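Local coordinates for protein Atg1 tMIT (Kluyveromyces marxianus, PDB 4P1N) that belongs to a serine/threonine protein kinase that is probably essential for autophagy, being required for autophagosome formation and taking part in cytoplasm-to-vacuole transport, at residues L101-E104 with S105-Y109; Y25-A28 with E29-S33; D148-N151 with E152-K156; S219-M222 with L223-L226. All coordinates share one frame; numbering follows the deposited sequence.

Interaction 1: residues L101-E104 with S105-Y109; sequences LCME and SLLLY
The backbone N of Ser105 donates to Leu101 O over 2.9 Å, the first of four successive i to i+4 bonds that carry helix 95-129 of the first MIT domain through this buried stretch. Leu106 N follows onto Cys102 O at 2.9 Å, and Leu107 N onto Met103 O at 3.0 Å, the straightest of the set with an N-H...O angle of 174°. Leu108 N completes the run on Glu104 O at 3.1 Å. Among the side chains, Met103 SD meets Leu107 CG at 4.0 Å, and the methyl CD2 of Leu107 lies a little farther from the sulfur. Bends at chi2 and chi3 swing the thioether across the leucine. Leu107 keeps CG anti to its carbonyl carbon (chi1 -65°), which also lays that branch point over Met103 O, 3.2 Å from it. Glu104 runs straight beyond CG and carries its carboxylate off to a salt bridge with Lys31, while Ser105 OG hydrogen-bonds to Ala28 O. These two links face helix 10-33, which also touches Leu108 and Tyr109. Cys102 and Leu106 pack on helix 137-170, Leu107 and Leu108 rest on helix 184-204, and Met103 and Leu106 reach the chain of another protein.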
ATOM      1  N   LEU B 101      10.238   8.826  23.191  1.00 56.49           N
ATOM      2  CA  LEU B 101       9.263   8.536  22.177  1.00 57.47           C
ATOM      3  C   LEU B 101       9.746   8.904  20.775  1.00 55.56           C
ATOM      4  O   LEU B 101       9.493   8.167  19.830  1.00 50.71           O
ATOM      5  CB  LEU B 101       7.947   9.262  22.463  1.00 60.55           C
ATOM      6  CG  LEU B 101       7.095   8.692  23.599  1.00 63.52           C
ATOM      7  CD1 LEU B 101       5.946   9.644  23.908  1.00 67.29           C
ATOM      8  CD2 LEU B 101       6.558   7.319  23.266  1.00 60.50           C
ATOM      9  N   CYS B 102      10.407  10.050  20.650  1.00 54.65           N
ATOM     10  CA  CYS B 102      10.897  10.526  19.365  1.00 54.05           C
ATOM     11  C   CYS B 102      11.966   9.566  18.807  1.00 53.51           C
ATOM     12  O   CYS B 102      11.892   9.157  17.616  1.00 47.01           O
ATOM     13  CB  CYS B 102      11.451  11.952  19.477  1.00 57.71           C
ATOM     14  SG  CYS B 102      10.166  13.229  19.571  1.00 62.02           S
ATOM     15  N   MET B 103      12.929   9.198  19.657  1.00 50.58           N
ATOM     16  CA  MET B 103      13.926   8.218  19.265  1.00 52.88           C
ATOM     17  C   MET B 103      13.312   6.876  18.873  1.00 46.36           C
ATOM     18  O   MET B 103      13.687   6.325  17.873  1.00 44.84           O
ATOM     19  CB  MET B 103      14.967   7.971  20.361  1.00 56.26           C
ATOM     20  CG  MET B 103      16.340   8.487  20.006  1.00 65.18           C
ATOM     21  SD  MET B 103      17.071   7.579  18.633  1.00 65.02           S
ATOM     22  CE  MET B 103      18.670   7.129  19.332  1.00 71.72           C
ATOM     23  N   GLU B 104      12.423   6.364  19.706  1.00 46.15           N
ATOM     24  CA  GLU B 104      11.769   5.083  19.495  1.00 46.15           C
ATOM     25  C   GLU B 104      11.017   5.084  18.172  1.00 43.94           C
ATOM     26  O   GLU B 104      11.192   4.182  17.366  1.00 38.47           O
ATOM     27  CB  GLU B 104      10.830   4.743  20.636  1.00 48.15           C
ATOM     28  CG  GLU B 104      11.549   4.222  21.874  1.00 53.93           C
ATOM     29  CD  GLU B 104      10.654   4.063  23.114  1.00 59.58           C
ATOM     30  OE1 GLU B 104      11.132   3.453  24.105  1.00 63.27           O
ATOM     31  OE2 GLU B 104       9.503   4.558  23.124  1.00 57.72           O
ATOM     32  N   SER B 105      10.242   6.132  17.941  1.00 42.84           N
ATOM     33  CA  SER B 105       9.491   6.265  16.707  1.00 40.60           C
ATOM     34  C   SER B 105      10.436   6.332  15.493  1.00 37.81           C
ATOM     35  O   SER B 105      10.252   5.618  14.513  1.00 34.53           O
ATOM     36  CB  SER B 105       8.541   7.467  16.772  1.00 42.85           C
ATOM     37  OG  SER B 105       7.517   7.346  15.770  1.00 48.20           O
ATOM     38  N   LEU B 106      11.481   7.129  15.578  1.00 38.20           N
ATOM     39  CA  LEU B 106      12.423   7.257  14.492  1.00 39.64           C
ATOM     40  C   LEU B 106      13.020   5.934  14.116  1.00 37.00           C
ATOM     41  O   LEU B 106      13.073   5.606  12.945  1.00 37.37           O
ATOM     42  CB  LEU B 106      13.595   8.159  14.885  1.00 43.96           C
ATOM     43  CG  LEU B 106      14.258   9.037  13.835  1.00 47.98           C
ATOM     44  CD1 LEU B 106      15.621   9.485  14.374  1.00 50.74           C
ATOM     45  CD2 LEU B 106      14.380   8.475  12.426  1.00 47.27           C
ATOM     46  N   LEU B 107      13.556   5.229  15.107  1.00 35.46           N
ATOM     47  CA  LEU B 107      14.172   3.937  14.886  1.00 35.96           C
ATOM     48  C   LEU B 107      13.228   2.934  14.210  1.00 33.15           C
ATOM     49  O   LEU B 107      13.646   2.172  13.322  1.00 31.70           O
ATOM     50  CB  LEU B 107      14.697   3.355  16.228  1.00 38.04           C
ATOM     51  CG  LEU B 107      15.833   4.148  16.900  1.00 40.76           C
ATOM     52  CD1 LEU B 107      16.298   3.413  18.148  1.00 41.96           C
ATOM     53  CD2 LEU B 107      16.983   4.378  15.944  1.00 41.28           C
ATOM     54  N   LEU B 108      11.964   2.941  14.624  1.00 32.13           N
ATOM     55  CA  LEU B 108      10.931   2.090  14.008  1.00 30.39           C
ATOM     56  C   LEU B 108      10.608   2.518  12.602  1.00 28.60           C
ATOM     57  O   LEU B 108      10.364   1.667  11.744  1.00 28.44           O
ATOM     58  CB  LEU B 108       9.657   2.089  14.877  1.00 31.48           C
ATOM     59  CG  LEU B 108       9.898   1.451  16.249  1.00 32.14           C
ATOM     60  CD1 LEU B 108       8.709   1.660  17.157  1.00 32.44           C
ATOM     61  CD2 LEU B 108      10.258  -0.037  16.128  1.00 31.93           C
ATOM     62  N   TYR B 109      10.617   3.818  12.314  1.00 28.53           N
ATOM     63  CA  TYR B 109      10.455   4.232  10.939  1.00 28.84           C
ATOM     64  C   TYR B 109      11.677   3.795  10.123  1.00 30.58           C
ATOM     65  O   TYR B 109      11.528   3.450   8.958  1.00 32.65           O
ATOM     66  CB  TYR B 109      10.217   5.752  10.779  1.00 29.49           C
ATOM     67  CG  TYR B 109       8.839   6.172  11.081  1.00 28.83           C
ATOM     68  CD1 TYR B 109       7.744   5.635  10.382  1.00 28.07           C
ATOM     69  CD2 TYR B 109       8.579   7.017  12.143  1.00 31.50           C
ATOM     70  CE1 TYR B 109       6.439   5.981  10.697  1.00 28.08           C
ATOM     71  CE2 TYR B 109       7.264   7.354  12.479  1.00 33.19           C
ATOM     72  CZ  TYR B 109       6.206   6.819  11.768  1.00 31.44           C
ATOM     73  OH  TYR B 109       4.938   7.201  12.096  1.00 33.73           O
TER

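Interaction 2: residues Y25-A28 with E29-S33; sequences YSFA and EMKFS
Tyr25 and Glu29 open this stretch of alpha-helix in the first MIT domain with a CH-pi contact one turn apart. Tyr25 O takes the N-H of Glu29 at 2.8 Å, and Glu29 CG lies over one face of the tyrosine ring, 3.8 Å from its centroid. A bend at chi2 (-83°) lays the Glu29 carboxylate over the CZ-OH end of the ring, stacked and nearly parallel to it (8°). Each polar end has a partner on another helix: Tyr25 OH hydrogen-bonds to Glu152, and Glu29 OE2 to Tyr109 OH, with a salt bridge from Lys156. Were Tyr25 an alanine, Glu29 CG would probably lose the ring face it lies on, and Glu152 its hydroxyl partner. Ser26 follows, its O accepting from Met30 N at 3.0 Å while OG turns back to Phe22 O. At Phe27 a chi1 of -173° swings the ring out to where the Met30 methyl and a Lys31 methylene meet its CE1: Met30 CE at the edge, 3.8 Å away, and Lys31 CE at 3.9 Å. Its O receives the Lys31 N-H at 3.2 Å. Last comes Ala28, whose O is met by Phe32 N at 2.8 Å.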
ATOM      1  N   TYR B  25       5.576  -0.490  10.511  1.00 26.29           N
ATOM      2  CA  TYR B  25       5.017   0.813  10.308  1.00 26.08           C
ATOM      3  C   TYR B  25       3.955   1.109  11.357  1.00 26.77           C
ATOM      4  O   TYR B  25       3.925   2.236  11.906  1.00 25.76           O
ATOM      5  CB  TYR B  25       4.478   0.934   8.887  1.00 26.64           C
ATOM      6  CG  TYR B  25       3.517   2.072   8.635  1.00 28.22           C
ATOM      7  CD1 TYR B  25       3.972   3.298   8.289  1.00 28.16           C
ATOM      8  CD2 TYR B  25       2.106   1.888   8.723  1.00 30.47           C
ATOM      9  CE1 TYR B  25       3.121   4.344   8.083  1.00 30.71           C
ATOM     10  CE2 TYR B  25       1.228   2.943   8.488  1.00 29.53           C
ATOM     11  CZ  TYR B  25       1.734   4.157   8.139  1.00 32.01           C
ATOM     12  OH  TYR B  25       0.906   5.239   7.892  1.00 33.68           O
ATOM     13  N   SER B  26       3.071   0.142  11.615  1.00 27.92           N
ATOM     14  CA  SER B  26       1.984   0.373  12.595  1.00 29.95           C
ATOM     15  C   SER B  26       2.572   0.570  14.016  1.00 30.49           C
ATOM     16  O   SER B  26       2.039   1.316  14.805  1.00 30.69           O
ATOM     17  CB  SER B  26       0.976  -0.776  12.632  1.00 28.42           C
ATOM     18  OG  SER B  26       0.605  -1.198  11.327  1.00 30.98           O
ATOM     19  N   PHE B  27       3.681  -0.089  14.321  1.00 32.23           N
ATOM     20  CA  PHE B  27       4.369   0.101  15.611  1.00 33.08           C
ATOM     21  C   PHE B  27       4.945   1.495  15.634  1.00 32.46           C
ATOM     22  O   PHE B  27       4.684   2.238  16.563  1.00 36.01           O
ATOM     23  CB  PHE B  27       5.411  -1.023  15.815  1.00 32.81           C
ATOM     24  CG  PHE B  27       6.090  -1.063  17.171  1.00 33.30           C
ATOM     25  CD1 PHE B  27       5.538  -0.485  18.314  1.00 36.39           C
ATOM     26  CD2 PHE B  27       7.287  -1.770  17.304  1.00 34.05           C
ATOM     27  CE1 PHE B  27       6.182  -0.588  19.561  1.00 38.01           C
ATOM     28  CE2 PHE B  27       7.925  -1.890  18.530  1.00 36.24           C
ATOM     29  CZ  PHE B  27       7.363  -1.305  19.673  1.00 37.44           C
ATOM     30  N   ALA B  28       5.681   1.896  14.606  1.00 33.51           N
ATOM     31  CA  ALA B  28       6.141   3.291  14.514  1.00 32.61           C
ATOM     32  C   ALA B  28       5.031   4.316  14.687  1.00 34.29           C
ATOM     33  O   ALA B  28       5.212   5.338  15.388  1.00 37.28           O
ATOM     34  CB  ALA B  28       6.866   3.572  13.205  1.00 33.36           C
ATOM     35  N   GLU B  29       3.913   4.087  14.035  1.00 33.90           N
ATOM     36  CA  GLU B  29       2.762   5.003  14.130  1.00 37.77           C
ATOM     37  C   GLU B  29       2.135   5.079  15.509  1.00 39.17           C
ATOM     38  O   GLU B  29       1.620   6.129  15.885  1.00 42.34           O
ATOM     39  CB  GLU B  29       1.652   4.604  13.162  1.00 35.36           C
ATOM     40  CG  GLU B  29       2.004   4.827  11.723  1.00 34.12           C
ATOM     41  CD  GLU B  29       1.754   6.261  11.306  1.00 39.23           C
ATOM     42  OE1 GLU B  29       0.560   6.660  11.366  1.00 42.45           O
ATOM     43  OE2 GLU B  29       2.724   6.993  10.907  1.00 40.18           O
ATOM     44  N   MET B  30       2.130   3.961  16.228  1.00 39.88           N
ATOM     45  CA  MET B  30       1.652   3.952  17.601  1.00 45.09           C
ATOM     46  C   MET B  30       2.596   4.814  18.517  1.00 45.91           C
ATOM     47  O   MET B  30       2.140   5.488  19.410  1.00 47.15           O
ATOM     48  CB  MET B  30       1.513   2.513  18.085  1.00 50.33           C
ATOM     49  CG  MET B  30       1.098   2.363  19.543  1.00 61.39           C
ATOM     50  SD  MET B  30       2.520   2.524  20.656  1.00 77.30           S
ATOM     51  CE  MET B  30       2.937   0.802  20.945  1.00 73.38           C
ATOM     52  N   LYS B  31       3.897   4.825  18.257  1.00 44.58           N
ATOM     53  CA  LYS B  31       4.804   5.686  19.011  1.00 46.09           C
ATOM     54  C   LYS B  31       4.660   7.119  18.535  1.00 46.79           C
ATOM     55  O   LYS B  31       4.602   8.021  19.340  1.00 48.46           O
ATOM     56  CB  LYS B  31       6.249   5.266  18.842  1.00 45.54           C
ATOM     57  CG  LYS B  31       6.581   3.902  19.372  1.00 46.94           C
ATOM     58  CD  LYS B  31       6.511   3.882  20.874  1.00 51.48           C
ATOM     59  CE  LYS B  31       7.148   2.638  21.461  1.00 51.28           C
ATOM     60  NZ  LYS B  31       7.477   2.920  22.877  1.00 56.19           N
ATOM     61  N   PHE B  32       4.578   7.309  17.220  1.00 45.33           N
ATOM     62  CA  PHE B  32       4.445   8.622  16.620  1.00 46.70           C
ATOM     63  C   PHE B  32       3.203   9.344  17.154  1.00 50.91           C
ATOM     64  O   PHE B  32       3.284  10.520  17.506  1.00 50.73           O
ATOM     65  CB  PHE B  32       4.353   8.511  15.105  1.00 44.17           C
ATOM     66  CG  PHE B  32       4.514   9.808  14.375  1.00 42.40           C
ATOM     67  CD1 PHE B  32       5.734  10.451  14.340  1.00 45.70           C
ATOM     68  CD2 PHE B  32       3.454  10.369  13.693  1.00 44.32           C
ATOM     69  CE1 PHE B  32       5.895  11.657  13.671  1.00 46.47           C
ATOM     70  CE2 PHE B  32       3.598  11.569  13.013  1.00 46.45           C
ATOM     71  CZ  PHE B  32       4.826  12.208  12.982  1.00 47.07           C
ATOM     72  N   SER B  33       2.080   8.642  17.201  1.00 50.19           N
ATOM     73  CA  SER B  33       0.814   9.209  17.715  1.00 53.85           C
ATOM     74  C   SER B  33       0.911   9.831  19.093  1.00 56.74           C
ATOM     75  O   SER B  33       0.339  10.891  19.321  1.00 60.48           O
ATOM     76  CB  SER B  33      -0.266   8.149  17.765  1.00 54.90           C
ATOM     77  OG  SER B  33      -1.050   8.255  16.618  1.00 62.06           O
TER

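Interaction 3: residues D148-N151 with E152-K156; sequences DRFN and ECLDK
Arg149 and Glu152 form a salt bridge within one turn of helix 137-170, on the flank that faces helix 10-33. The arginine grips side-on, NE and NH2 both donating to the single oxygen Glu152 OE1. NE stands 2.7 Å from Glu152 OE1, and NH2 is 2.9 Å from the same atom. This oxygen lies at the edge of the guanidinium and close to its plane, yet the carboxylate plane is turned 76° from that of the guanidinium. Bends at chi2 (-69°) and chi3 (80°) curl the arginine toward the next turn, where it lies beside the extended glutamate. Glu152 OE2 uses its anti lone pair for Lys156 NZ at 2.7 Å and also bonds Tyr25 OH, so the carboxylate joins a salt-bridge network of Arg149, Glu152 and Lys156 in the first MIT domain. The alpha-helical backbone beneath holds the spacing, with Glu152 N on Asp148 O at 3.0 Å and Cys153 N on Arg149 O at 2.7 Å. Arg149 NH1 is engaged by Asp148 of the second subunit, and the reciprocal pair is made as well. Elsewhere round the helix, Phe150 CE1 touches Leu154 CD1 at 4.3 Å, and both residues contact the chain of another protein.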
ATOM      1  N   ASP B 148       4.388   4.476  -1.484  1.00 32.10           N
ATOM      2  CA  ASP B 148       3.648   5.450  -0.636  1.00 33.62           C
ATOM      3  C   ASP B 148       4.175   5.344   0.818  1.00 30.69           C
ATOM      4  O   ASP B 148       4.417   6.336   1.481  1.00 30.25           O
ATOM      5  CB  ASP B 148       2.108   5.160  -0.563  1.00 34.64           C
ATOM      6  CG  ASP B 148       1.348   5.198  -1.911  1.00 41.14           C
ATOM      7  OD1 ASP B 148       1.683   6.045  -2.741  1.00 41.03           O
ATOM      8  OD2 ASP B 148       0.311   4.383  -2.100  1.00 46.85           O
ATOM      9  N   ARG B 149       4.288   4.135   1.347  1.00 28.22           N
ATOM     10  CA  ARG B 149       4.790   3.992   2.733  1.00 27.60           C
ATOM     11  C   ARG B 149       6.223   4.437   2.898  1.00 29.23           C
ATOM     12  O   ARG B 149       6.577   5.073   3.901  1.00 28.17           O
ATOM     13  CB  ARG B 149       4.651   2.552   3.237  1.00 27.23           C
ATOM     14  CG  ARG B 149       3.209   2.110   3.348  1.00 27.60           C
ATOM     15  CD  ARG B 149       2.397   2.807   4.481  1.00 27.05           C
ATOM     16  NE  ARG B 149       1.933   4.126   4.098  1.00 28.04           N
ATOM     17  CZ  ARG B 149       1.083   4.380   3.104  1.00 28.48           C
ATOM     18  NH1 ARG B 149       0.540   3.411   2.396  1.00 28.76           N
ATOM     19  NH2 ARG B 149       0.791   5.604   2.789  1.00 29.05           N
ATOM     20  N   PHE B 150       7.045   4.166   1.889  1.00 30.95           N
ATOM     21  CA  PHE B 150       8.445   4.581   1.898  1.00 29.84           C
ATOM     22  C   PHE B 150       8.531   6.102   2.015  1.00 32.29           C
ATOM     23  O   PHE B 150       9.232   6.594   2.877  1.00 32.75           O
ATOM     24  CB  PHE B 150       9.140   4.064   0.646  1.00 31.67           C
ATOM     25  CG  PHE B 150      10.605   4.275   0.626  1.00 33.52           C
ATOM     26  CD1 PHE B 150      11.126   5.479   0.247  1.00 37.00           C
ATOM     27  CD2 PHE B 150      11.451   3.270   1.000  1.00 34.83           C
ATOM     28  CE1 PHE B 150      12.489   5.696   0.246  1.00 39.52           C
ATOM     29  CE2 PHE B 150      12.839   3.462   0.989  1.00 39.94           C
ATOM     30  CZ  PHE B 150      13.351   4.677   0.607  1.00 39.36           C
ATOM     31  N   ASN B 151       7.788   6.841   1.186  1.00 33.68           N
ATOM     32  CA  ASN B 151       7.807   8.317   1.192  1.00 36.59           C
ATOM     33  C   ASN B 151       7.235   8.893   2.461  1.00 35.30           C
ATOM     34  O   ASN B 151       7.797   9.821   3.020  1.00 35.24           O
ATOM     35  CB  ASN B 151       7.040   8.887  -0.014  1.00 37.88           C
ATOM     36  CG  ASN B 151       7.744   8.568  -1.313  1.00 41.03           C
ATOM     37  OD1 ASN B 151       8.945   8.356  -1.311  1.00 48.19           O
ATOM     38  ND2 ASN B 151       7.027   8.543  -2.410  1.00 45.32           N
ATOM     39  N   GLU B 152       6.128   8.329   2.924  1.00 33.61           N
ATOM     40  CA  GLU B 152       5.604   8.677   4.239  1.00 35.48           C
ATOM     41  C   GLU B 152       6.617   8.415   5.390  1.00 34.72           C
ATOM     42  O   GLU B 152       6.858   9.300   6.233  1.00 34.62           O
ATOM     43  CB  GLU B 152       4.290   7.930   4.502  1.00 35.32           C
ATOM     44  CG  GLU B 152       3.663   8.231   5.860  1.00 37.49           C
ATOM     45  CD  GLU B 152       2.454   7.352   6.162  1.00 38.28           C
ATOM     46  OE1 GLU B 152       2.019   6.579   5.280  1.00 36.11           O
ATOM     47  OE2 GLU B 152       1.945   7.438   7.290  1.00 38.96           O
ATOM     48  N   CYS B 153       7.197   7.214   5.453  1.00 33.98           N
ATOM     49  CA  CYS B 153       8.143   6.887   6.543  1.00 34.84           C
ATOM     50  C   CYS B 153       9.364   7.815   6.534  1.00 35.74           C
ATOM     51  O   CYS B 153       9.891   8.235   7.614  1.00 35.72           O
ATOM     52  CB  CYS B 153       8.606   5.423   6.463  1.00 35.02           C
ATOM     53  SG  CYS B 153       7.261   4.311   6.903  1.00 35.35           S
ATOM     54  N   LEU B 154       9.853   8.062   5.329  1.00 34.72           N
ATOM     55  CA  LEU B 154      10.971   8.939   5.143  1.00 39.37           C
ATOM     56  C   LEU B 154      10.631  10.373   5.618  1.00 42.73           C
ATOM     57  O   LEU B 154      11.449  10.991   6.301  1.00 41.05           O
ATOM     58  CB  LEU B 154      11.390   8.984   3.686  1.00 43.38           C
ATOM     59  CG  LEU B 154      12.859   8.819   3.325  1.00 48.12           C
ATOM     60  CD1 LEU B 154      13.068   9.600   2.051  1.00 51.04           C
ATOM     61  CD2 LEU B 154      13.853   9.253   4.400  1.00 47.30           C
ATOM     62  N   ASP B 155       9.460  10.913   5.232  1.00 42.17           N
ATOM     63  CA  ASP B 155       9.081  12.251   5.711  1.00 44.46           C
ATOM     64  C   ASP B 155       8.970  12.318   7.231  1.00 42.96           C
ATOM     65  O   ASP B 155       9.469  13.263   7.854  1.00 46.12           O
ATOM     66  CB  ASP B 155       7.778  12.732   5.091  1.00 50.51           C
ATOM     67  CG  ASP B 155       7.917  13.041   3.609  1.00 57.29           C
ATOM     68  OD1 ASP B 155       9.056  13.031   3.087  1.00 62.68           O
ATOM     69  OD2 ASP B 155       6.878  13.277   2.959  1.00 60.83           O
ATOM     70  N   LYS B 156       8.321  11.325   7.827  1.00 39.78           N
ATOM     71  CA  LYS B 156       8.216  11.242   9.277  1.00 38.52           C
ATOM     72  C   LYS B 156       9.558  11.078  10.002  1.00 40.06           C
ATOM     73  O   LYS B 156       9.806  11.729  11.044  1.00 42.18           O
ATOM     74  CB  LYS B 156       7.211  10.178   9.690  1.00 36.49           C
ATOM     75  CG  LYS B 156       5.808  10.638   9.393  1.00 38.32           C
ATOM     76  CD  LYS B 156       4.727   9.620   9.680  1.00 38.17           C
ATOM     77  CE  LYS B 156       3.348  10.199   9.270  1.00 38.73           C
ATOM     78  NZ  LYS B 156       2.294   9.134   9.342  1.00 38.08           N
TER

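Interaction 4: residues S219-M222 with L223-L226; sequences SLWM and LEIL
Ser219 O accepts from Leu223 N at 3.0 Å and Leu220 O from Glu224 N at 2.9 Å, i to i+4 bonds of an alpha-helix that belongs to the second MIT domain. The next step is looser: Ile225 N is shared between Trp221 O, 3.3 Å away, and a weak bond to Met222 O, bent to 125°. Leu226 N makes a weak bond to Leu223 O. Against this backbone the side chains meet sparingly. Glu224 is extended beyond CG, and its OE2 comes to 3.8 Å from Trp221 CE3, with CZ3 scarcely farther. The carboxylate and the indole cross obliquely, their planes 72° apart, with no hydrogen bond between them. With an alanine in place of Glu224 the carboxylate is gone, and Trp221 CE3 and CZ3 would probably lose their neighbour from the following turn, leaving the indole freer to shift. Trp221 itself leans on Ala19 and Lys20 of helix 10-33, whereas Leu223 packs among Ile256, Val260 and Ile263 of helix 250-273. Ser219 OG bonds Ala192 O and also Ser196 OG, tying this stretch to helix 184-204. A chi1 of -65° sets Leu223 CG beside its own backbone N, 3.4 Å from Ser219 O.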
ATOM      1  N   SER B 219       3.296 -11.010  16.130  1.00 36.24           N
ATOM      2  CA  SER B 219       4.538 -11.275  16.867  1.00 37.34           C
ATOM      3  C   SER B 219       5.543 -12.017  16.036  1.00 37.16           C
ATOM      4  O   SER B 219       6.737 -11.811  16.168  1.00 36.68           O
ATOM      5  CB  SER B 219       4.301 -12.131  18.093  1.00 41.20           C
ATOM      6  OG  SER B 219       3.499 -11.483  19.041  1.00 42.84           O
ATOM      7  N   LEU B 220       5.073 -12.957  15.226  1.00 37.20           N
ATOM      8  CA  LEU B 220       5.961 -13.753  14.437  1.00 37.17           C
ATOM      9  C   LEU B 220       6.565 -12.922  13.321  1.00 36.71           C
ATOM     10  O   LEU B 220       7.750 -13.003  13.080  1.00 37.12           O
ATOM     11  CB  LEU B 220       5.229 -14.945  13.829  1.00 40.08           C
ATOM     12  CG  LEU B 220       4.930 -16.062  14.818  1.00 43.51           C
ATOM     13  CD1 LEU B 220       4.000 -17.043  14.126  1.00 45.46           C
ATOM     14  CD2 LEU B 220       6.200 -16.763  15.294  1.00 42.76           C
ATOM     15  N   TRP B 221       5.751 -12.119  12.637  1.00 36.21           N
ATOM     16  CA  TRP B 221       6.322 -11.227  11.627  1.00 35.95           C
ATOM     17  C   TRP B 221       7.415 -10.368  12.232  1.00 34.48           C
ATOM     18  O   TRP B 221       8.478 -10.232  11.653  1.00 34.89           O
ATOM     19  CB  TRP B 221       5.285 -10.319  11.013  1.00 34.69           C
ATOM     20  CG  TRP B 221       4.290 -10.992  10.171  1.00 36.93           C
ATOM     21  CD1 TRP B 221       2.925 -10.927  10.322  1.00 36.99           C
ATOM     22  CD2 TRP B 221       4.528 -11.776   8.993  1.00 38.80           C
ATOM     23  NE1 TRP B 221       2.313 -11.621   9.318  1.00 42.11           N
ATOM     24  CE2 TRP B 221       3.270 -12.150   8.487  1.00 40.72           C
ATOM     25  CE3 TRP B 221       5.670 -12.150   8.300  1.00 45.25           C
ATOM     26  CZ2 TRP B 221       3.125 -12.894   7.348  1.00 46.91           C
ATOM     27  CZ3 TRP B 221       5.536 -12.922   7.153  1.00 52.77           C
ATOM     28  CH2 TRP B 221       4.267 -13.291   6.690  1.00 53.11           C
ATOM     29  N   MET B 222       7.160  -9.829  13.420  1.00 36.27           N
ATOM     30  CA  MET B 222       8.123  -8.948  14.116  1.00 35.23           C
ATOM     31  C   MET B 222       9.418  -9.625  14.421  1.00 37.64           C
ATOM     32  O   MET B 222      10.475  -9.093  14.109  1.00 38.36           O
ATOM     33  CB  MET B 222       7.531  -8.389  15.405  1.00 35.62           C
ATOM     34  CG  MET B 222       6.382  -7.438  15.113  1.00 36.27           C
ATOM     35  SD  MET B 222       5.720  -6.663  16.603  1.00 40.48           S
ATOM     36  CE  MET B 222       7.031  -5.580  17.067  1.00 40.71           C
ATOM     37  N   LEU B 223       9.353 -10.817  15.011  1.00 40.28           N
ATOM     38  CA  LEU B 223      10.553 -11.554  15.359  1.00 41.26           C
ATOM     39  C   LEU B 223      11.305 -12.081  14.149  1.00 42.37           C
ATOM     40  O   LEU B 223      12.540 -12.238  14.200  1.00 42.93           O
ATOM     41  CB  LEU B 223      10.222 -12.724  16.321  1.00 44.56           C
ATOM     42  CG  LEU B 223       9.698 -12.366  17.698  1.00 43.82           C
ATOM     43  CD1 LEU B 223       9.267 -13.619  18.459  1.00 49.32           C
ATOM     44  CD2 LEU B 223      10.755 -11.613  18.476  1.00 43.57           C
ATOM     45  N   GLU B 224      10.602 -12.406  13.071  1.00 42.11           N
ATOM     46  CA  GLU B 224      11.306 -12.840  11.848  1.00 44.51           C
ATOM     47  C   GLU B 224      12.185 -11.747  11.290  1.00 41.14           C
ATOM     48  O   GLU B 224      13.245 -12.009  10.753  1.00 41.47           O
ATOM     49  CB  GLU B 224      10.347 -13.323  10.772  1.00 49.26           C
ATOM     50  CG  GLU B 224      10.055 -14.799  10.925  1.00 58.44           C
ATOM     51  CD  GLU B 224       8.714 -15.192  10.375  1.00 62.92           C
ATOM     52  OE1 GLU B 224       8.087 -16.063  11.007  1.00 68.33           O
ATOM     53  OE2 GLU B 224       8.296 -14.632   9.334  1.00 67.93           O
ATOM     54  N   ILE B 225      11.759 -10.502  11.466  1.00 39.64           N
ATOM     55  CA  ILE B 225      12.568  -9.388  11.058  1.00 38.69           C
ATOM     56  C   ILE B 225      13.952  -9.494  11.701  1.00 38.94           C
ATOM     57  O   ILE B 225      14.967  -9.271  11.045  1.00 39.65           O
ATOM     58  CB  ILE B 225      11.870  -8.056  11.393  1.00 39.28           C
ATOM     59  CG1 ILE B 225      10.683  -7.876  10.456  1.00 39.39           C
ATOM     60  CG2 ILE B 225      12.834  -6.880  11.260  1.00 38.71           C
ATOM     61  CD1 ILE B 225       9.681  -6.855  10.958  1.00 41.79           C
ATOM     62  N   LEU B 226      13.977  -9.875  12.971  1.00 40.24           N
ATOM     63  CA  LEU B 226      15.205  -9.946  13.735  1.00 41.36           C
ATOM     64  C   LEU B 226      16.073 -11.148  13.384  1.00 45.44           C
ATOM     65  O   LEU B 226      17.246 -11.156  13.711  1.00 46.98           O
ATOM     66  CB  LEU B 226      14.885  -9.988  15.214  1.00 40.99           C
ATOM     67  CG  LEU B 226      14.059  -8.836  15.798  1.00 40.58           C
ATOM     68  CD1 LEU B 226      13.953  -8.977  17.302  1.00 40.75           C
ATOM     69  CD2 LEU B 226      14.726  -7.512  15.433  1.00 42.35           C
TER

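In the fold
From the N terminus the chain meets interaction 2 on helix 10-33, then interaction 1 on helix 95-129, interaction 3 on helix 137-170 and interaction 4 on helix 209-227. Each lies within two to three turns of one helix and closes no long loop, so they stand in series and none nests within or crosses another. The first three touch one another and tie together three helices of the first MIT domain; interactions 1 and 2 are nearest, centres 8 Å apart. Interaction 4 belongs to the second MIT domain and joins the group through Phe27 and Met222, while it lies about 12 Å from interaction 3 at the nearest atoms.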